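Local atomic coordinates of protein (soluble lytic transglycosylase SLT70) (Escherichia coli, PDB entry 1QSA), a protein that cleaves the glycosidic bonds between N-acetylmuramic acid and N-acetylglucosamine in peptidoglycan chains, forming a 1,6-anhydro bond in the N-acetylmuramic acid residue. Residues 129-134 against 158-163; 100-105 against 133-138; 538-543 against 558-563; 551-556 against 582-587. All coordinates share one frame; numbering follows the deposited sequence.

Along the chain, contact 2 opens first, at the start of helix 102-114, and closes a two-helix loop when it meets residues 133-138. Contact 1 begins in that same linker: the two share Lys133 and Ser134, and residues 129-134 reach on to helix 154-166, closing round helix 138-148, so three successive parts of the alpha-superhelix are tied together, with contact centres about 14 Å apart. Far along the chain, contacts 3 and 4 cross, their segments alternating. Contact 3 closes round helix 545-554 and contact 4 round helices 556-566 and 572-578. Their centres are about 11 Å apart, and they join helices 523-540, 545-554, 556-566 and 582-601.

Contact 1 of 4, residues 129-134 against 158-163; sequences WLTGKS and LERIRL. With SO4 (sulfate ion), chain N.
Arg160 lays its aliphatic chain over one face of the Trp129 indole, with CD above the middle of the six-membered ring, 3.6 Å from the centroid. The two side chains cross at about a right angle. Beyond CD the guanidinium still lies over that face, its CZ 4.7 Å from the same centroid in a cation-pi arrangement, although its plane is tilted 57° from the ring. The chain, with CG anti to the backbone N (chi1 -169°) and extended from CG to NE, delivers this group to the loop that follows helix 118-129. There it binds two carbonyls near its own plane: NE to Thr131 O at 3.0 Å, a nearly straight bond, and NH2 to Lys133 O at 3.0 Å, more bent at 144°. Leu163 CD1 touches the Leu130 carbonyl carbon at 3.6 Å, and Gly132 CA makes a CA-H...O contact with Leu163 O at 3.5 Å. Leu130 CD2 also rests on Glu159 CG, these side chains again crossing nearly perpendicularly. Glu159 is gripped side-on by NE and NH2 of Arg162, which also binds a sulfate probably derived from the crystallisation liquor. The loop is thus fastened to helix 154-166 within the alpha-superhelix. Across this contact the buried Arg160 guanidinium meets carbonyl oxygens and an indole face, with no carboxylate, so its positive charge is probably stabilised by dipoles and pi electrons.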
loop_
_atom_site.group_PDB
_atom_site.type_symbol
_atom_site.label_atom_id
_atom_site.label_comp_id
_atom_site.label_asym_id
_atom_site.label_seq_id
_atom_site.Cartn_x
_atom_site.Cartn_y
_atom_site.Cartn_z
ATOM N N TRP A 129 23.564 -5.961 -4.066
ATOM C CA TRP A 129 24.196 -4.726 -3.630
ATOM C C TRP A 129 23.561 -3.464 -4.193
ATOM O O TRP A 129 23.438 -2.465 -3.492
ATOM C CB TRP A 129 25.673 -4.764 -4.045
ATOM C CG TRP A 129 26.466 -3.513 -3.777
ATOM C CD1 TRP A 129 26.785 -2.521 -4.678
ATOM C CD2 TRP A 129 27.114 -3.162 -2.548
ATOM N NE1 TRP A 129 27.595 -1.587 -4.079
ATOM C CE2 TRP A 129 27.814 -1.950 -2.775
ATOM C CE3 TRP A 129 27.177 -3.755 -1.277
ATOM C CZ2 TRP A 129 28.564 -1.321 -1.778
ATOM C CZ3 TRP A 129 27.924 -3.130 -0.280
ATOM C CH2 TRP A 129 28.608 -1.919 -0.540
ATOM N N LEU A 130 23.173 -3.515 -5.458
ATOM C CA LEU A 130 22.636 -2.342 -6.139
ATOM C C LEU A 130 21.219 -1.932 -5.785
ATOM O O LEU A 130 20.294 -1.982 -6.604
ATOM C CB LEU A 130 22.850 -2.465 -7.655
ATOM C CG LEU A 130 24.338 -2.467 -8.058
ATOM C CD1 LEU A 130 24.489 -2.875 -9.505
ATOM C CD2 LEU A 130 24.980 -1.100 -7.814
ATOM N N THR A 131 21.095 -1.449 -4.556
ATOM C CA THR A 131 19.831 -0.962 -3.999
ATOM C C THR A 131 20.148 -0.004 -2.852
ATOM O O THR A 131 21.155 -0.165 -2.146
ATOM C CB THR A 131 18.933 -2.106 -3.468
ATOM O OG1 THR A 131 17.725 -1.548 -2.931
ATOM C CG2 THR A 131 19.638 -2.912 -2.380
ATOM N N GLY A 132 19.311 1.021 -2.710
ATOM C CA GLY A 132 19.472 1.993 -1.639
ATOM C C GLY A 132 18.883 1.480 -0.333
ATOM O O GLY A 132 19.052 2.094 0.719
ATOM N N LYS A 133 18.160 0.368 -0.405
ATOM C CA LYS A 133 17.561 -0.248 0.775
ATOM C C LYS A 133 18.616 -1.010 1.599
ATOM O O LYS A 133 19.635 -1.477 1.064
ATOM C CB LYS A 133 16.468 -1.222 0.308
ATOM C CG LYS A 133 15.995 -2.234 1.327
ATOM C CD LYS A 133 15.291 -3.396 0.624
ATOM C CE LYS A 133 14.958 -4.528 1.591
ATOM N NZ LYS A 133 13.977 -4.095 2.624
ATOM N N SER A 134 18.403 -1.081 2.909
ATOM C CA SER A 134 19.290 -1.841 3.780
ATOM C C SER A 134 18.888 -3.299 3.582
ATOM O O SER A 134 17.709 -3.646 3.694
ATOM C CB SER A 134 19.095 -1.446 5.241
ATOM O OG SER A 134 19.653 -0.162 5.480
ATOM N N LEU A 158 30.246 3.334 -5.280
ATOM C CA LEU A 158 29.767 4.713 -5.301
ATOM C C LEU A 158 28.290 4.781 -5.719
ATOM O O LEU A 158 27.522 5.589 -5.184
ATOM C CB LEU A 158 30.647 5.549 -6.237
ATOM C CG LEU A 158 30.652 7.055 -5.981
ATOM C CD1 LEU A 158 31.143 7.356 -4.558
ATOM C CD2 LEU A 158 31.544 7.729 -7.018
ATOM N N GLU A 159 27.880 3.898 -6.630
ATOM C CA GLU A 159 26.489 3.840 -7.085
ATOM C C GLU A 159 25.529 3.487 -5.943
ATOM O O GLU A 159 24.411 4.009 -5.876
ATOM C CB GLU A 159 26.353 2.838 -8.239
ATOM C CG GLU A 159 24.916 2.521 -8.673
ATOM C CD GLU A 159 24.141 3.723 -9.208
ATOM O OE1 GLU A 159 24.736 4.814 -9.380
ATOM O OE2 GLU A 159 22.922 3.568 -9.454
ATOM N N ARG A 160 25.944 2.595 -5.044
ATOM C CA ARG A 160 25.066 2.267 -3.933
ATOM C C ARG A 160 24.881 3.474 -3.011
ATOM O O ARG A 160 23.805 3.646 -2.429
ATOM C CB ARG A 160 25.552 1.051 -3.132
ATOM C CG ARG A 160 24.469 0.595 -2.159
ATOM C CD ARG A 160 24.804 -0.684 -1.401
ATOM N NE ARG A 160 23.622 -1.139 -0.677
ATOM C CZ ARG A 160 23.639 -1.918 0.398
ATOM N NH1 ARG A 160 24.794 -2.335 0.905
ATOM N NH2 ARG A 160 22.489 -2.265 0.977
ATOM N N ILE A 161 25.928 4.293 -2.862
ATOM C CA ILE A 161 25.841 5.505 -2.033
ATOM C C ILE A 161 24.790 6.444 -2.642
ATOM O O ILE A 161 23.928 6.976 -1.930
ATOM C CB ILE A 161 27.220 6.230 -1.916
ATOM C CG1 ILE A 161 28.164 5.400 -1.038
ATOM C CG2 ILE A 161 27.030 7.647 -1.365
ATOM C CD1 ILE A 161 29.531 6.001 -0.828
ATOM N N ARG A 162 24.819 6.578 -3.971
ATOM C CA ARG A 162 23.851 7.422 -4.677
ATOM C C ARG A 162 22.433 6.876 -4.469
ATOM O O ARG A 162 21.511 7.626 -4.141
ATOM C CB ARG A 162 24.170 7.473 -6.180
ATOM C CG ARG A 162 23.317 8.484 -6.955
ATOM C CD ARG A 162 23.565 8.396 -8.459
ATOM N NE ARG A 162 23.026 7.152 -9.003
ATOM C CZ ARG A 162 21.771 6.990 -9.417
ATOM N NH1 ARG A 162 20.925 8.005 -9.407
ATOM N NH2 ARG A 162 21.365 5.815 -9.879
ATOM N N LEU A 163 22.272 5.561 -4.612
ATOM C CA LEU A 163 20.962 4.928 -4.429
ATOM C C LEU A 163 20.454 5.063 -2.989
ATOM O O LEU A 163 19.258 5.319 -2.761
ATOM C CB LEU A 163 21.010 3.440 -4.821
ATOM C CG LEU A 163 21.183 3.100 -6.312
ATOM C CD1 LEU A 163 21.422 1.601 -6.485
ATOM C CD2 LEU A 163 19.975 3.540 -7.110
HETATM S S SO4 N . 18.032 6.605 -11.364
HETATM O O1 SO4 N . 18.287 5.577 -10.332
HETATM O O2 SO4 N . 16.629 6.506 -11.812
HETATM O O3 SO4 N . 18.280 7.946 -10.798
HETATM O O4 SO4 N . 18.934 6.390 -12.516
#

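Contact 2 of 4, residues 100-105 against 133-138; sequences GTTEAQ and KSQPNA
The side-chain amide of Gln135 has the CG2 methyl of Thr102 to one side of its plane, displaced from the carbon toward the oxygen and nitrogen end: CG2 is 3.6 Å from Gln135 OE1 and 3.8 Å from Gln135 NE2. The Pro136 ring is met at its rim, where Glu103 CB lies close to the mean plane of the ring, 3.9 Å from Pro136 CB. Farther round the rim, and a little out of the ring plane, Pro136 CD touches the same Thr102 methyl at 3.6 Å. That methyl therefore touches the amide and the proline ring of two consecutive residues. It is placed there by the first torsion of Thr102, which sets CG2 anti to the backbone N while OG1 stays beside that N (chi1 -55°). The segment 100-105 is the start of helix 102-114, with Thr101 as N-cap: its OG1 accepts from Ala104 N at 3.1 Å. The proline thus packs on the first turn of a capped helix, its CG 3.7 Å from Glu103 N. This joins the linker before helix 138-148 to the preceding helices of the alpha-superhelix. No hydrogen bond crosses the contact; Gln135 NE2 turns instead to Leu128 O, on helix 118-129. Glu103 CG packs on Ala138 CB at 3.8 Å, and immediately beyond the two segments Cys106 and Cys139 form a disulfide that links helix 102-114 to helix 138-148.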
loop_
_atom_site.group_PDB
_atom_site.type_symbol
_atom_site.label_atom_id
_atom_site.label_comp_id
_atom_site.label_asym_id
_atom_site.label_seq_id
_atom_site.Cartn_x
_atom_site.Cartn_y
_atom_site.Cartn_z
ATOM N N GLY A 100 14.047 -17.968 -2.893
ATOM C CA GLY A 100 13.088 -16.880 -2.988
ATOM C C GLY A 100 13.281 -15.591 -2.219
ATOM O O GLY A 100 12.997 -14.516 -2.751
ATOM N N THR A 101 13.725 -15.668 -0.972
ATOM C CA THR A 101 13.879 -14.450 -0.178
ATOM C C THR A 101 15.248 -13.833 -0.329
ATOM O O THR A 101 16.212 -14.521 -0.662
ATOM C CB THR A 101 13.628 -14.711 1.313
ATOM O OG1 THR A 101 14.659 -15.559 1.838
ATOM C CG2 THR A 101 12.281 -15.398 1.502
ATOM N N THR A 102 15.342 -12.539 -0.045
ATOM C CA THR A 102 16.619 -11.855 -0.142
ATOM C C THR A 102 17.630 -12.447 0.821
ATOM O O THR A 102 18.775 -12.704 0.423
ATOM C CB THR A 102 16.479 -10.355 0.141
ATOM O OG1 THR A 102 15.496 -9.815 -0.744
ATOM C CG2 THR A 102 17.799 -9.652 -0.113
ATOM N N GLU A 103 17.204 -12.730 2.051
ATOM C CA GLU A 103 18.104 -13.300 3.058
ATOM C C GLU A 103 18.658 -14.646 2.585
ATOM O O GLU A 103 19.869 -14.877 2.641
ATOM C CB GLU A 103 17.412 -13.457 4.412
ATOM C CG GLU A 103 18.359 -13.940 5.502
ATOM C CD GLU A 103 17.680 -14.118 6.850
ATOM O OE1 GLU A 103 16.483 -13.771 6.993
ATOM O OE2 GLU A 103 18.349 -14.625 7.774
ATOM N N ALA A 104 17.781 -15.501 2.054
ATOM C CA ALA A 104 18.209 -16.806 1.532
ATOM C C ALA A 104 19.148 -16.623 0.328
ATOM O O ALA A 104 20.091 -17.401 0.155
ATOM C CB ALA A 104 16.995 -17.665 1.138
ATOM N N GLN A 105 18.914 -15.597 -0.493
ATOM C CA GLN A 105 19.773 -15.348 -1.658
ATOM C C GLN A 105 21.172 -14.934 -1.203
ATOM O O GLN A 105 22.170 -15.367 -1.788
ATOM C CB GLN A 105 19.154 -14.286 -2.562
ATOM C CG GLN A 105 17.901 -14.795 -3.281
ATOM C CD GLN A 105 17.099 -13.678 -3.920
ATOM O OE1 GLN A 105 17.528 -12.522 -3.945
ATOM N NE2 GLN A 105 15.935 -14.023 -4.460
ATOM N N LYS A 133 18.160 0.368 -0.405
ATOM C CA LYS A 133 17.561 -0.248 0.775
ATOM C C LYS A 133 18.616 -1.010 1.599
ATOM O O LYS A 133 19.635 -1.477 1.064
ATOM C CB LYS A 133 16.468 -1.222 0.308
ATOM C CG LYS A 133 15.995 -2.234 1.327
ATOM C CD LYS A 133 15.291 -3.396 0.624
ATOM C CE LYS A 133 14.958 -4.528 1.591
ATOM N NZ LYS A 133 13.977 -4.095 2.624
ATOM N N SER A 134 18.403 -1.081 2.909
ATOM C CA SER A 134 19.290 -1.841 3.780
ATOM C C SER A 134 18.888 -3.299 3.582
ATOM O O SER A 134 17.709 -3.646 3.694
ATOM C CB SER A 134 19.095 -1.446 5.241
ATOM O OG SER A 134 19.653 -0.162 5.480
ATOM N N GLN A 135 19.866 -4.124 3.230
ATOM C CA GLN A 135 19.658 -5.553 2.972
ATOM C C GLN A 135 19.839 -6.409 4.238
ATOM O O GLN A 135 20.312 -5.916 5.261
ATOM C CB GLN A 135 20.626 -6.001 1.862
ATOM C CG GLN A 135 20.340 -5.378 0.503
ATOM C CD GLN A 135 19.114 -5.986 -0.176
ATOM O OE1 GLN A 135 18.029 -6.067 0.410
ATOM N NE2 GLN A 135 19.294 -6.448 -1.405
ATOM N N PRO A 136 19.445 -7.700 4.189
ATOM C CA PRO A 136 19.596 -8.559 5.371
ATOM C C PRO A 136 21.029 -8.597 5.910
ATOM O O PRO A 136 21.996 -8.490 5.150
ATOM C CB PRO A 136 19.160 -9.945 4.860
ATOM C CG PRO A 136 18.121 -9.616 3.829
ATOM C CD PRO A 136 18.747 -8.412 3.102
ATOM N N ASN A 137 21.147 -8.772 7.226
ATOM C CA ASN A 137 22.450 -8.857 7.886
ATOM C C ASN A 137 23.251 -10.001 7.257
ATOM O O ASN A 137 24.477 -9.934 7.187
ATOM C CB ASN A 137 22.264 -9.069 9.398
ATOM C CG ASN A 137 23.584 -9.192 10.147
ATOM O OD1 ASN A 137 23.829 -10.195 10.798
ATOM N ND2 ASN A 137 24.434 -8.172 10.060
ATOM N N ALA A 138 22.545 -11.015 6.747
ATOM C CA ALA A 138 23.180 -12.171 6.092
ATOM C C ALA A 138 24.052 -11.779 4.887
ATOM O O ALA A 138 24.982 -12.498 4.521
ATOM C CB ALA A 138 22.113 -13.181 5.651
#

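Contact 3 of 4, residues 538-543 against 558-563; sequences YQQFGN and RVRTWL
A Schellman motif ends helix 523-540 in the lysozyme-like transglycosylase domain, and Phe541, the residue just before the C-prime Gly542, carries the contact with helix 556-566. The evidence for the motif is a pair of backbone bonds, Asn543 N to Tyr538 O at 2.8 Å and Gly542 N to Gln539 O at 3.2 Å, together with the positive phi of Gly542 (72°). With CG beside the backbone N and anti to the carbonyl carbon (chi1 -70°), the Phe541 ring is turned toward helix 556-566, where Val559 meets it over one face: CG1 is 4.1 Å from the ring centroid, 28° off the normal, a CH-pi contact whose nearest ring atom is CE1, at 3.7 Å from CG1. Leu563 CD1, one helical turn on, adds a looser apolar touch at 4.3 Å from Phe541 CD1, approaching obliquely. Phe547 of helix 545-554 touches both Phe541 and Leu563, so three consecutive helices of the domain converge around the ring. Nearer solvent, Gln540 OE1 and Arg560 NH1 approach without bonding directly. Two waters lie between them, each donating to OE1, one weakly, and accepting from NH1; because both residues are modelled in two conformers, this bridge is doubtful as a permanent link. The aliphatic root of Arg560 packs at the edge of the aromatic ring, where CG lies near the ring plane, 4.2 Å from Phe541 CE1.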
loop_
_atom_site.group_PDB
_atom_site.type_symbol
_atom_site.label_atom_id
_atom_site.label_comp_id
_atom_site.label_asym_id
_atom_site.label_seq_id
_atom_site.Cartn_x
_atom_site.Cartn_y
_atom_site.Cartn_z
ATOM N N TYR A 538 -18.522 11.781 12.143
ATOM C CA TYR A 538 -19.669 12.116 11.303
ATOM C C TYR A 538 -20.482 13.276 11.925
ATOM O O TYR A 538 -20.680 14.315 11.292
ATOM C CB TYR A 538 -20.545 10.872 11.101
ATOM C CG TYR A 538 -21.685 11.013 10.100
ATOM C CD1 TYR A 538 -21.432 11.132 8.728
ATOM C CD2 TYR A 538 -23.016 10.962 10.520
ATOM C CE1 TYR A 538 -22.481 11.188 7.803
ATOM C CE2 TYR A 538 -24.071 11.015 9.604
ATOM C CZ TYR A 538 -23.785 11.125 8.243
ATOM O OH TYR A 538 -24.804 11.183 7.323
ATOM N N GLN A 539 -20.886 13.134 13.189
ATOM C CA GLN A 539 -21.659 14.184 13.843
ATOM C C GLN A 539 -20.821 15.442 14.061
ATOM O O GLN A 539 -21.327 16.549 13.932
ATOM C CB GLN A 539 -22.258 13.677 15.171
ATOM C CG GLN A 539 -21.249 13.313 16.265
ATOM C CD GLN A 539 -20.717 14.526 17.029
ATOM O OE1 GLN A 539 -21.457 15.465 17.313
ATOM N NE2 GLN A 539 -19.427 14.503 17.357
ATOM N N GLN A 540 -19.526 15.261 14.319
ATOM C CA GLN A 540 -18.633 16.389 14.557
ATOM C C GLN A 540 -18.567 17.328 13.349
ATOM O O GLN A 540 -18.510 18.553 13.504
ATOM C CB GLN A 540 -17.235 15.918 14.945
ATOM C CG GLN A 540 -16.368 17.054 15.470
ATOM C CD GLN A 540 -15.115 16.566 16.148
ATOM O OE1 GLN A 540 -14.082 16.365 15.507
ATOM N NE2 GLN A 540 -15.195 16.371 17.460
ATOM N N PHE A 541 -18.620 16.751 12.152
ATOM C CA PHE A 541 -18.572 17.542 10.932
ATOM C C PHE A 541 -19.910 17.730 10.215
ATOM O O PHE A 541 -19.953 17.870 8.993
ATOM C CB PHE A 541 -17.508 16.991 9.977
ATOM C CG PHE A 541 -16.096 17.207 10.459
ATOM C CD1 PHE A 541 -15.457 18.424 10.263
ATOM C CD2 PHE A 541 -15.418 16.202 11.138
ATOM C CE1 PHE A 541 -14.160 18.638 10.742
ATOM C CE2 PHE A 541 -14.129 16.404 11.617
ATOM C CZ PHE A 541 -13.498 17.625 11.420
ATOM N N GLY A 542 -21.005 17.703 10.971
ATOM C CA GLY A 542 -22.311 17.950 10.375
ATOM C C GLY A 542 -22.930 16.905 9.469
ATOM O O GLY A 542 -23.629 17.247 8.504
ATOM N N ASN A 543 -22.667 15.635 9.760
ATOM C CA ASN A 543 -23.247 14.530 9.002
ATOM C C ASN A 543 -22.902 14.594 7.515
ATOM O O ASN A 543 -23.720 14.264 6.653
ATOM C CB ASN A 543 -24.774 14.493 9.204
ATOM C CG ASN A 543 -25.178 14.063 10.614
ATOM O OD1 ASN A 543 -24.366 14.063 11.544
ATOM N ND2 ASN A 543 -26.451 13.706 10.775
ATOM N N ARG A 558 -6.667 17.641 10.663
ATOM C CA ARG A 558 -6.325 17.879 9.258
ATOM C C ARG A 558 -7.538 18.383 8.501
ATOM O O ARG A 558 -7.417 19.311 7.707
ATOM C CB ARG A 558 -5.797 16.604 8.590
ATOM C CG ARG A 558 -4.327 16.363 8.821
ATOM C CD ARG A 558 -3.477 17.452 8.153
ATOM N NE ARG A 558 -2.102 17.395 8.641
ATOM C CZ ARG A 558 -1.161 18.295 8.371
ATOM N NH1 ARG A 558 -1.422 19.326 7.574
ATOM N NH2 ARG A 558 0.055 18.143 8.885
ATOM N N VAL A 559 -8.705 17.788 8.753
ATOM C CA VAL A 559 -9.919 18.219 8.066
ATOM C C VAL A 559 -10.246 19.668 8.448
ATOM O O VAL A 559 -10.605 20.462 7.577
ATOM C CB VAL A 559 -11.115 17.277 8.340
ATOM C CG1 VAL A 559 -12.372 17.789 7.640
ATOM C CG2 VAL A 559 -10.792 15.864 7.861
ATOM N N ARG A 560 -10.078 20.033 9.723
ATOM C CA ARG A 560 -10.324 21.421 10.145
ATOM C C ARG A 560 -9.408 22.380 9.376
ATOM O O ARG A 560 -9.850 23.423 8.891
ATOM C CB ARG A 560 -10.087 21.572 11.647
ATOM C CG ARG A 560 -11.171 20.935 12.499
ATOM C CD ARG A 560 -11.021 21.330 13.967
ATOM N NE ARG A 560 -9.888 20.684 14.637
ATOM C CZ ARG A 560 -9.960 19.507 15.264
ATOM N NH1 ARG A 560 -11.083 18.813 15.262
ATOM N NH2 ARG A 560 -8.892 18.999 15.854
ATOM N N THR A 561 -8.132 22.020 9.270
ATOM C CA THR A 561 -7.157 22.823 8.525
ATOM C C THR A 561 -7.576 22.977 7.057
ATOM O O THR A 561 -7.586 24.079 6.507
ATOM C CB THR A 561 -5.754 22.184 8.608
ATOM O OG1 THR A 561 -5.307 22.241 9.967
ATOM C CG2 THR A 561 -4.751 22.912 7.720
ATOM N N TRP A 562 -7.930 21.870 6.417
ATOM C CA TRP A 562 -8.358 21.920 5.031
ATOM C C TRP A 562 -9.586 22.806 4.822
ATOM O O TRP A 562 -9.647 23.583 3.862
ATOM C CB TRP A 562 -8.616 20.500 4.531
ATOM C CG TRP A 562 -7.357 19.677 4.512
ATOM C CD1 TRP A 562 -6.066 20.143 4.540
ATOM C CD2 TRP A 562 -7.270 18.245 4.484
ATOM N NE1 TRP A 562 -5.182 19.085 4.529
ATOM C CE2 TRP A 562 -5.892 17.911 4.503
ATOM C CE3 TRP A 562 -8.219 17.205 4.449
ATOM C CZ2 TRP A 562 -5.439 16.583 4.492
ATOM C CZ3 TRP A 562 -7.760 15.875 4.436
ATOM C CH2 TRP A 562 -6.382 15.585 4.457
ATOM N N LEU A 563 -10.536 22.738 5.755
ATOM C CA LEU A 563 -11.736 23.561 5.653
ATOM C C LEU A 563 -11.410 25.038 5.874
ATOM O O LEU A 563 -12.023 25.912 5.263
ATOM C CB LEU A 563 -12.815 23.068 6.621
ATOM C CG LEU A 563 -13.603 21.865 6.090
ATOM C CD1 LEU A 563 -14.438 21.224 7.207
ATOM C CD2 LEU A 563 -14.489 22.333 4.927
HETATM O O HOH W 1 -11.558 16.615 17.228
HETATM O O HOH W 2 -13.577 19.270 14.738
#

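Contact 4 of 4, residues 551-556 against 582-587; sequences AYNAGP and SETRGY
The last turn of helix 545-554 approaches the first turns of helix 582-601 most closely at Asn553 and Thr584, whose CA atoms are 6.3 Å apart. Asn553 spans the gap, and its amide is engaged at both ends. OD1 accepts a short bond from Thr584 OG1, 2.7 Å long and in the carbonyl plane, while ND2 donates to Glu583 OE2 at 3.1 Å. The second bond is straight at the hydrogen (166°) and lies near the amide plane, but it reaches OE2 on its anti side and well out of the carboxylate plane. Beneath, Tyr587 offers a ring face: Asn553 CB sits over its centre, 3.7 Å from the centroid, and ND2 follows over the same face, 3.6 Å from Tyr587 CD2. CG of Asn553 stands anti to the backbone N (chi1 -179°), which carries the amide out over the ring; the two planes are 23° apart, and the side chains run past each other in opposite directions. At the far end of the ring, Tyr587 OH comes to 3.3 Å from Tyr552 CD1, approaching that ring obliquely. The same hydroxyl is hydrogen-bonded to Glu478 OE2, the predicted active-site residue, and Tyr552 OH bonds to Met495 O. Two hydrogen bonds of opposite sense therefore fix the rotation of the Asn553 amide, which in turn packs against Tyr587; this makes Asn553 a likely second-shell residue, positioning a tyrosine that touches the probable catalytic glutamate.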
loop_
_atom_site.group_PDB
_atom_site.type_symbol
_atom_site.label_atom_id
_atom_site.label_comp_id
_atom_site.label_asym_id
_atom_site.label_seq_id
_atom_site.Cartn_x
_atom_site.Cartn_y
_atom_site.Cartn_z
ATOM N N ALA A 551 -11.710 12.646 7.831
ATOM C CA ALA A 551 -11.328 12.653 9.248
ATOM C C ALA A 551 -10.960 11.239 9.730
ATOM O O ALA A 551 -10.023 11.071 10.508
ATOM C CB ALA A 551 -12.454 13.246 10.116
ATOM N N TYR A 552 -11.655 10.216 9.235
ATOM C CA TYR A 552 -11.359 8.843 9.644
ATOM C C TYR A 552 -9.960 8.449 9.168
ATOM O O TYR A 552 -9.192 7.840 9.907
ATOM C CB TYR A 552 -12.413 7.876 9.083
ATOM C CG TYR A 552 -12.416 6.501 9.733
ATOM C CD1 TYR A 552 -11.581 5.477 9.260
ATOM C CD2 TYR A 552 -13.239 6.235 10.830
ATOM C CE1 TYR A 552 -11.562 4.217 9.872
ATOM C CE2 TYR A 552 -13.228 4.978 11.455
ATOM C CZ TYR A 552 -12.383 3.978 10.969
ATOM O OH TYR A 552 -12.345 2.754 11.606
ATOM N N ASN A 553 -9.595 8.882 7.969
ATOM C CA ASN A 553 -8.284 8.555 7.393
ATOM C C ASN A 553 -7.118 9.446 7.870
ATOM O O ASN A 553 -6.042 8.937 8.205
ATOM C CB ASN A 553 -8.377 8.591 5.856
ATOM C CG ASN A 553 -7.059 8.243 5.170
ATOM O OD1 ASN A 553 -6.399 9.106 4.620
ATOM N ND2 ASN A 553 -6.679 6.971 5.209
ATOM N N ALA A 554 -7.355 10.755 7.933
ATOM C CA ALA A 554 -6.322 11.729 8.284
ATOM C C ALA A 554 -6.435 12.419 9.637
ATOM O O ALA A 554 -5.518 13.147 10.033
ATOM C CB ALA A 554 -6.226 12.790 7.172
ATOM N N GLY A 555 -7.537 12.204 10.343
ATOM C CA GLY A 555 -7.722 12.834 11.646
ATOM C C GLY A 555 -8.541 14.114 11.544
ATOM O O GLY A 555 -8.422 14.857 10.570
ATOM N N PRO A 556 -9.399 14.410 12.536
ATOM C CA PRO A 556 -10.225 15.624 12.513
ATOM C C PRO A 556 -9.428 16.936 12.373
ATOM O O PRO A 556 -9.885 17.852 11.705
ATOM C CB PRO A 556 -10.972 15.559 13.850
ATOM C CG PRO A 556 -11.066 14.084 14.124
ATOM C CD PRO A 556 -9.713 13.567 13.707
ATOM N N SER A 582 -2.518 12.876 -1.096
ATOM C CA SER A 582 -2.985 11.972 -2.148
ATOM C C SER A 582 -3.702 10.738 -1.607
ATOM O O SER A 582 -4.690 10.301 -2.191
ATOM C CB SER A 582 -1.827 11.552 -3.062
ATOM O OG SER A 582 -0.777 10.970 -2.319
ATOM N N GLU A 583 -3.206 10.181 -0.495
ATOM C CA GLU A 583 -3.833 8.997 0.099
ATOM C C GLU A 583 -5.265 9.288 0.551
ATOM O O GLU A 583 -6.178 8.508 0.285
ATOM C CB GLU A 583 -3.037 8.472 1.304
ATOM C CG GLU A 583 -3.739 7.301 2.034
ATOM C CD GLU A 583 -3.114 6.950 3.392
ATOM O OE1 GLU A 583 -1.916 7.252 3.606
ATOM O OE2 GLU A 583 -3.820 6.359 4.248
ATOM N N THR A 584 -5.456 10.412 1.232
ATOM C CA THR A 584 -6.782 10.782 1.739
ATOM C C THR A 584 -7.737 11.144 0.599
ATOM O O THR A 584 -8.934 10.855 0.657
ATOM C CB THR A 584 -6.666 11.935 2.741
ATOM O OG1 THR A 584 -5.682 11.586 3.730
ATOM C CG2 THR A 584 -8.010 12.184 3.434
ATOM N N ARG A 585 -7.219 11.830 -0.414
ATOM C CA ARG A 585 -8.041 12.190 -1.570
ATOM C C ARG A 585 -8.573 10.909 -2.233
ATOM O O ARG A 585 -9.768 10.789 -2.528
ATOM C CB ARG A 585 -7.199 13.001 -2.557
ATOM C CG ARG A 585 -7.981 13.567 -3.714
ATOM C CD ARG A 585 -7.116 14.525 -4.530
ATOM N NE ARG A 585 -5.942 13.908 -5.141
ATOM C CZ ARG A 585 -4.675 14.189 -4.828
ATOM N NH1 ARG A 585 -4.388 15.077 -3.889
ATOM N NH2 ARG A 585 -3.684 13.578 -5.461
ATOM N N GLY A 586 -7.686 9.935 -2.435
ATOM C CA GLY A 586 -8.099 8.677 -3.039
ATOM C C GLY A 586 -9.051 7.891 -2.143
ATOM O O GLY A 586 -9.987 7.240 -2.627
ATOM N N TYR A 587 -8.814 7.952 -0.838
ATOM C CA TYR A 587 -9.656 7.273 0.153
ATOM C C TYR A 587 -11.098 7.804 0.072
ATOM O O TYR A 587 -12.060 7.028 0.022
ATOM C CB TYR A 587 -9.070 7.541 1.545
ATOM C CG TYR A 587 -9.780 6.873 2.704
ATOM C CD1 TYR A 587 -10.842 7.499 3.355
ATOM C CD2 TYR A 587 -9.358 5.634 3.176
ATOM C CE1 TYR A 587 -11.472 6.910 4.453
ATOM C CE2 TYR A 587 -9.977 5.030 4.279
ATOM C CZ TYR A 587 -11.031 5.677 4.911
ATOM O OH TYR A 587 -11.628 5.127 6.016
#